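Local coordinates for nucleoside phosphorylase, putative (Trypanosoma brucei, PDB 3BJE), which acts as a homodimeric uridine phosphorylase, which cleaves uridine with phosphate to give uracil and ribose 1-phosphate, at residues Ser155-Pro158 with Leu159-Ala162; Trp120-Arg123 with Lys124-Asp128. One frame throughout, in Å; residues are numbered along the deposited sequence.

Two type II beta turns, met in series along the chain, illustrate how short loops are closed by contacts between near neighbours. Contact 2 comes first: from the end of the short strand 119-120, W120-R123 runs into K124-D128 and turns back on itself at the surface, beside helix 97-112 and next to the second subunit. The chain then passes through strand 142-151, and contact 1 closes the turn at P157-A160 that leads into strand 161-169, which pairs with strands 239-246 and 308-318. Neither loop encloses or crosses the other. The centres of contacts 1 and 2 lie about 43 Å apart, on opposite sides of the chain's centre, and the nearest atoms of contacts 1 and 2 are about 25 Å apart.

Contact 1: Ser155-Pro158 with Leu159-Ala162; sequences SVPP and LALA
V156 and A160 meet through methyl groups: V156 holds CG1 on the far side of CB from its own N, and that methyl comes to 4.3 Å from A160 CB. The valine also packs against V240 of strand 239-246 and V315 of strand 308-318. Its carbonyl oxygen accepts a hydrogen bond from K318 NZ.

P157 comes next and meets A160 twice. Its ring atom CD lies 3.9 Å from A160 CB, so that the alanine methyl touches the CD corner of the ring, while P157 O takes the hydrogen bond from A160 N at 3.2 Å. The bond is fairly straight at 159°, but the N-H arrives from above the carbonyl plane, 49° out of it. This bond closes a type II beta turn running from P157 to A160, with P158 and L159 at its two corners. Proline suits the first corner, since its ring restrains phi; L159 takes the second with a positive phi of 68°, a value more often met in glycine at this place. That phi brings L159 CB to within 3.0 Å of P158 O, a close approach. Beyond the corner the leucine side chain reaches F326, V314 and Q330 of helix 329-348, and P158 also touches F326. Backbone hydrogen bonds between V315 and both L159 and A160 carry the chain from the turn into strand 161-169, antiparallel to strand 308-318.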
ATOM      1  N   SER A 155      -6.074  27.772  -5.672  1.00 24.98           N
ATOM      2  CA  SER A 155      -5.228  28.750  -4.994  1.00 26.88           C
ATOM      3  C   SER A 155      -3.833  28.199  -4.635  1.00 26.14           C
ATOM      4  O   SER A 155      -2.867  28.956  -4.574  1.00 30.31           O
ATOM      5  CB  SER A 155      -5.930  29.248  -3.725  1.00 26.72           C
ATOM      6  OG  SER A 155      -6.147  28.188  -2.808  1.00 31.21           O
ATOM      7  N   VAL A 156      -3.720  26.894  -4.410  1.00 22.67           N
ATOM      8  CA  VAL A 156      -2.489  26.328  -3.875  1.00 22.01           C
ATOM      9  C   VAL A 156      -1.378  26.275  -4.935  1.00 23.10           C
ATOM     10  O   VAL A 156      -1.514  25.579  -5.934  1.00 22.80           O
ATOM     11  CB  VAL A 156      -2.740  24.928  -3.291  1.00 20.22           C
ATOM     12  CG1 VAL A 156      -1.434  24.292  -2.826  1.00 24.76           C
ATOM     13  CG2 VAL A 156      -3.747  25.001  -2.132  1.00 18.72           C
ATOM     14  N   PRO A 157      -0.263  27.007  -4.715  1.00 22.67           N
ATOM     15  CA  PRO A 157       0.799  27.041  -5.735  1.00 23.59           C
ATOM     16  C   PRO A 157       1.564  25.719  -5.911  1.00 22.11           C
ATOM     17  O   PRO A 157       1.667  24.944  -4.965  1.00 24.09           O
ATOM     18  CB  PRO A 157       1.774  28.105  -5.207  1.00 24.20           C
ATOM     19  CG  PRO A 157       1.085  28.783  -4.077  1.00 24.43           C
ATOM     20  CD  PRO A 157       0.079  27.830  -3.540  1.00 23.98           C
ATOM     21  N   PRO A 158       2.138  25.493  -7.108  1.00 21.12           N
ATOM     22  CA  PRO A 158       3.060  24.391  -7.349  1.00 18.21           C
ATOM     23  C   PRO A 158       4.212  24.432  -6.344  1.00 17.85           C
ATOM     24  O   PRO A 158       4.757  25.505  -6.074  1.00 18.52           O
ATOM     25  CB  PRO A 158       3.597  24.675  -8.758  1.00 20.35           C
ATOM     26  CG  PRO A 158       2.568  25.499  -9.403  1.00 21.80           C
ATOM     27  CD  PRO A 158       1.953  26.323  -8.313  1.00 21.50           C
ATOM     28  N   LEU A 159       4.548  23.279  -5.779  1.00 17.17           N
ATOM     29  CA  LEU A 159       5.674  23.144  -4.858  1.00 18.16           C
ATOM     30  C   LEU A 159       5.491  23.855  -3.513  1.00 20.67           C
ATOM     31  O   LEU A 159       6.447  23.959  -2.742  1.00 20.78           O
ATOM     32  CB  LEU A 159       6.996  23.575  -5.530  1.00 16.18           C
ATOM     33  CG  LEU A 159       7.334  22.810  -6.814  1.00 19.05           C
ATOM     34  CD1 LEU A 159       8.577  23.386  -7.465  1.00 21.66           C
ATOM     35  CD2 LEU A 159       7.505  21.313  -6.525  1.00 20.34           C
ATOM     36  N   ALA A 160       4.281  24.333  -3.220  1.00 18.59           N
ATOM     37  CA  ALA A 160       3.939  24.740  -1.857  1.00 15.51           C
ATOM     38  C   ALA A 160       3.959  23.521  -0.929  1.00 15.51           C
ATOM     39  O   ALA A 160       3.841  22.366  -1.380  1.00 17.79           O
ATOM     40  CB  ALA A 160       2.573  25.391  -1.814  1.00 16.72           C
ATOM     41  N   LEU A 161       4.128  23.801   0.361  1.00 14.05           N
ATOM     42  CA  LEU A 161       4.062  22.771   1.398  1.00 14.69           C
ATOM     43  C   LEU A 161       2.653  22.761   1.950  1.00 16.13           C
ATOM     44  O   LEU A 161       2.211  23.711   2.582  1.00 17.96           O
ATOM     45  CB  LEU A 161       5.080  23.027   2.509  1.00 17.52           C
ATOM     46  CG  LEU A 161       5.239  21.906   3.557  1.00 15.96           C
ATOM     47  CD1 LEU A 161       5.712  20.579   2.928  1.00 19.66           C
ATOM     48  CD2 LEU A 161       6.187  22.349   4.687  1.00 17.93           C
ATOM     49  N   ALA A 162       1.924  21.676   1.695  1.00 16.42           N
ATOM     50  CA  ALA A 162       0.554  21.559   2.166  1.00 16.68           C
ATOM     51  C   ALA A 162       0.557  20.820   3.511  1.00 16.77           C
ATOM     52  O   ALA A 162       0.908  19.626   3.602  1.00 16.63           O
ATOM     53  CB  ALA A 162      -0.292  20.831   1.148  1.00 17.96           C
TER

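Contact 2: Trp120-Arg123 with Lys124-Asp128; sequences WRHR and KGDAD
D126 folds its carboxylate back over the backbone of R123, and OD2 takes the hydrogen bond from R123 N at 2.9 Å. The N-H is almost perfectly aimed (176°), yet it meets the oxygen from above the carboxylate plane, 60° out of it. With CG beside its own backbone N (chi1 -73°), the aspartate turns its head back toward the preceding residues, and CG comes to 3.1 Å from R123 O. In the other direction D126 N donates to that same R123 O at 3.1 Å, so that R123 and D126 are joined by a backbone bond and a side-chain bond together.

The backbone bond closes a type II beta turn with K124 and G125 at its corners. G125 has a positive phi, a backbone shape that would crowd a beta carbon onto the carbonyl oxygen of K124.

H122 comes to the carboxylate at its ring edge: OD2 lies near the ring plane, 4.0 Å from H122 CB, and a water bridges the two residues. It lies in the ring plane, 2.7 Å from H122 ND1, and donates to D126 OD2. The same oxygen forms a salt bridge with R260 of the second subunit, which places this surface turn at the dimer interface. R123 extends away from the turn, where NH2 forms a salt bridge with E112, the last residue of helix 97-112, and a hydrogen bond to L305 O.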
ATOM      1  N   TRP A 120       3.718  -5.710  27.862  1.00 21.54           N
ATOM      2  CA  TRP A 120       3.445  -4.349  27.425  1.00 21.91           C
ATOM      3  C   TRP A 120       3.598  -3.377  28.590  1.00 22.36           C
ATOM      4  O   TRP A 120       3.232  -3.670  29.723  1.00 21.66           O
ATOM      5  CB  TRP A 120       2.047  -4.246  26.794  1.00 21.97           C
ATOM      6  CG  TRP A 120       1.961  -4.983  25.496  1.00 21.27           C
ATOM      7  CD1 TRP A 120       1.658  -6.304  25.319  1.00 21.88           C
ATOM      8  CD2 TRP A 120       2.216  -4.456  24.188  1.00 21.41           C
ATOM      9  NE1 TRP A 120       1.698  -6.629  23.987  1.00 21.54           N
ATOM     10  CE2 TRP A 120       2.040  -5.516  23.271  1.00 21.01           C
ATOM     11  CE3 TRP A 120       2.568  -3.191  23.696  1.00 21.62           C
ATOM     12  CZ2 TRP A 120       2.215  -5.358  21.904  1.00 20.62           C
ATOM     13  CZ3 TRP A 120       2.739  -3.032  22.320  1.00 22.43           C
ATOM     14  CH2 TRP A 120       2.566  -4.111  21.444  1.00 20.57           C
ATOM     15  N   ARG A 121       4.155  -2.214  28.295  1.00 22.29           N
ATOM     16  CA  ARG A 121       4.388  -1.199  29.302  1.00 21.91           C
ATOM     17  C   ARG A 121       3.073  -0.649  29.821  1.00 23.11           C
ATOM     18  O   ARG A 121       2.092  -0.575  29.083  1.00 24.42           O
ATOM     19  CB  ARG A 121       5.215  -0.066  28.693  1.00 22.62           C
ATOM     20  CG  ARG A 121       6.620  -0.490  28.254  1.00 22.10           C
ATOM     21  CD  ARG A 121       7.424   0.677  27.688  1.00 21.23           C
ATOM     22  NE  ARG A 121       8.645   0.183  27.065  1.00 24.30           N
ATOM     23  CZ  ARG A 121       9.723  -0.233  27.725  1.00 23.18           C
ATOM     24  NH1 ARG A 121       9.774  -0.193  29.052  1.00 24.11           N
ATOM     25  NH2 ARG A 121      10.770  -0.691  27.050  1.00 23.30           N
ATOM     26  N   HIS A 122       3.052  -0.255  31.092  1.00 22.87           N
ATOM     27  CA  HIS A 122       1.859   0.327  31.684  1.00 23.57           C
ATOM     28  C   HIS A 122       1.687   1.738  31.174  1.00 24.18           C
ATOM     29  O   HIS A 122       2.665   2.419  30.853  1.00 23.61           O
ATOM     30  CB  HIS A 122       1.946   0.418  33.211  1.00 23.93           C
ATOM     31  CG  HIS A 122       2.240  -0.877  33.889  1.00 23.92           C
ATOM     32  ND1 HIS A 122       1.426  -1.979  33.766  1.00 27.35           N
ATOM     33  CD2 HIS A 122       3.257  -1.243  34.703  1.00 25.73           C
ATOM     34  CE1 HIS A 122       1.933  -2.973  34.476  1.00 28.38           C
ATOM     35  NE2 HIS A 122       3.040  -2.552  35.059  1.00 26.59           N
ATOM     36  N   ARG A 123       0.433   2.170  31.144  1.00 25.02           N
ATOM     37  CA  ARG A 123       0.088   3.566  30.932  1.00 24.78           C
ATOM     38  C   ARG A 123      -0.746   4.038  32.111  1.00 25.30           C
ATOM     39  O   ARG A 123      -1.411   3.239  32.773  1.00 22.79           O
ATOM     40  CB  ARG A 123      -0.723   3.719  29.665  1.00 25.13           C
ATOM     41  CG  ARG A 123       0.040   3.475  28.397  1.00 23.44           C
ATOM     42  CD  ARG A 123      -0.875   3.757  27.263  1.00 21.98           C
ATOM     43  NE  ARG A 123      -0.258   3.644  25.947  1.00 21.53           N
ATOM     44  CZ  ARG A 123      -0.854   4.088  24.845  1.00 18.39           C
ATOM     45  NH1 ARG A 123      -2.023   4.717  24.920  1.00 19.50           N
ATOM     46  NH2 ARG A 123      -0.258   3.960  23.675  1.00 17.25           N
ATOM     47  N   LYS A 124      -0.713   5.340  32.366  1.00 25.54           N
ATOM     48  CA  LYS A 124      -1.492   5.915  33.460  1.00 28.25           C
ATOM     49  C   LYS A 124      -2.972   5.605  33.258  1.00 29.26           C
ATOM     50  O   LYS A 124      -3.497   5.732  32.154  1.00 30.72           O
ATOM     51  CB  LYS A 124      -1.253   7.422  33.566  1.00 29.62           C
ATOM     52  CG  LYS A 124       0.138   7.761  34.089  1.00 33.27           C
ATOM     53  CD  LYS A 124       0.230   9.183  34.624  1.00 35.71           C
ATOM     54  CE  LYS A 124       1.604   9.450  35.238  1.00 35.94           C
ATOM     55  NZ  LYS A 124       1.697  10.792  35.885  1.00 38.71           N
ATOM     56  N   GLY A 125      -3.629   5.157  34.323  1.00 30.29           N
ATOM     57  CA  GLY A 125      -5.039   4.778  34.252  1.00 31.54           C
ATOM     58  C   GLY A 125      -5.305   3.295  34.030  1.00 31.09           C
ATOM     59  O   GLY A 125      -6.438   2.847  34.183  1.00 32.59           O
ATOM     60  N   ASP A 126      -4.284   2.524  33.667  1.00 29.06           N
ATOM     61  CA  ASP A 126      -4.441   1.070  33.599  1.00 28.38           C
ATOM     62  C   ASP A 126      -4.937   0.532  34.934  1.00 31.17           C
ATOM     63  O   ASP A 126      -4.381   0.863  35.978  1.00 28.90           O
ATOM     64  CB  ASP A 126      -3.124   0.381  33.245  1.00 26.66           C
ATOM     65  CG  ASP A 126      -2.731   0.580  31.799  1.00 26.82           C
ATOM     66  OD1 ASP A 126      -3.539   1.126  31.020  1.00 25.93           O
ATOM     67  OD2 ASP A 126      -1.606   0.196  31.448  1.00 23.11           O
ATOM     68  N   ALA A 127      -5.970  -0.304  34.872  1.00 33.48           N
ATOM     69  CA  ALA A 127      -6.610  -0.865  36.055  1.00 36.02           C
ATOM     70  C   ALA A 127      -5.606  -1.533  36.983  1.00 37.62           C
ATOM     71  O   ALA A 127      -5.407  -1.086  38.112  1.00 39.58           O
ATOM     72  CB  ALA A 127      -7.688  -1.865  35.643  1.00 36.63           C
ATOM     73  N   ASP A 128      -4.959  -2.586  36.496  1.00 38.99           N
ATOM     74  CA  ASP A 128      -4.131  -3.431  37.357  1.00 41.22           C
ATOM     75  C   ASP A 128      -2.638  -3.091  37.318  1.00 39.31           C
ATOM     76  O   ASP A 128      -1.800  -3.930  37.655  1.00 40.42           O
ATOM     77  CB  ASP A 128      -4.360  -4.905  37.003  1.00 43.91           C
ATOM     78  CG  ASP A 128      -5.830  -5.291  37.048  1.00 47.94           C
ATOM     79  OD1 ASP A 128      -6.511  -4.931  38.035  1.00 50.54           O
ATOM     80  OD2 ASP A 128      -6.304  -5.945  36.091  1.00 53.01           O
TER
HETATM   81  O   HOH W   1      -0.772  -2.186  32.270  1.00 37.15           O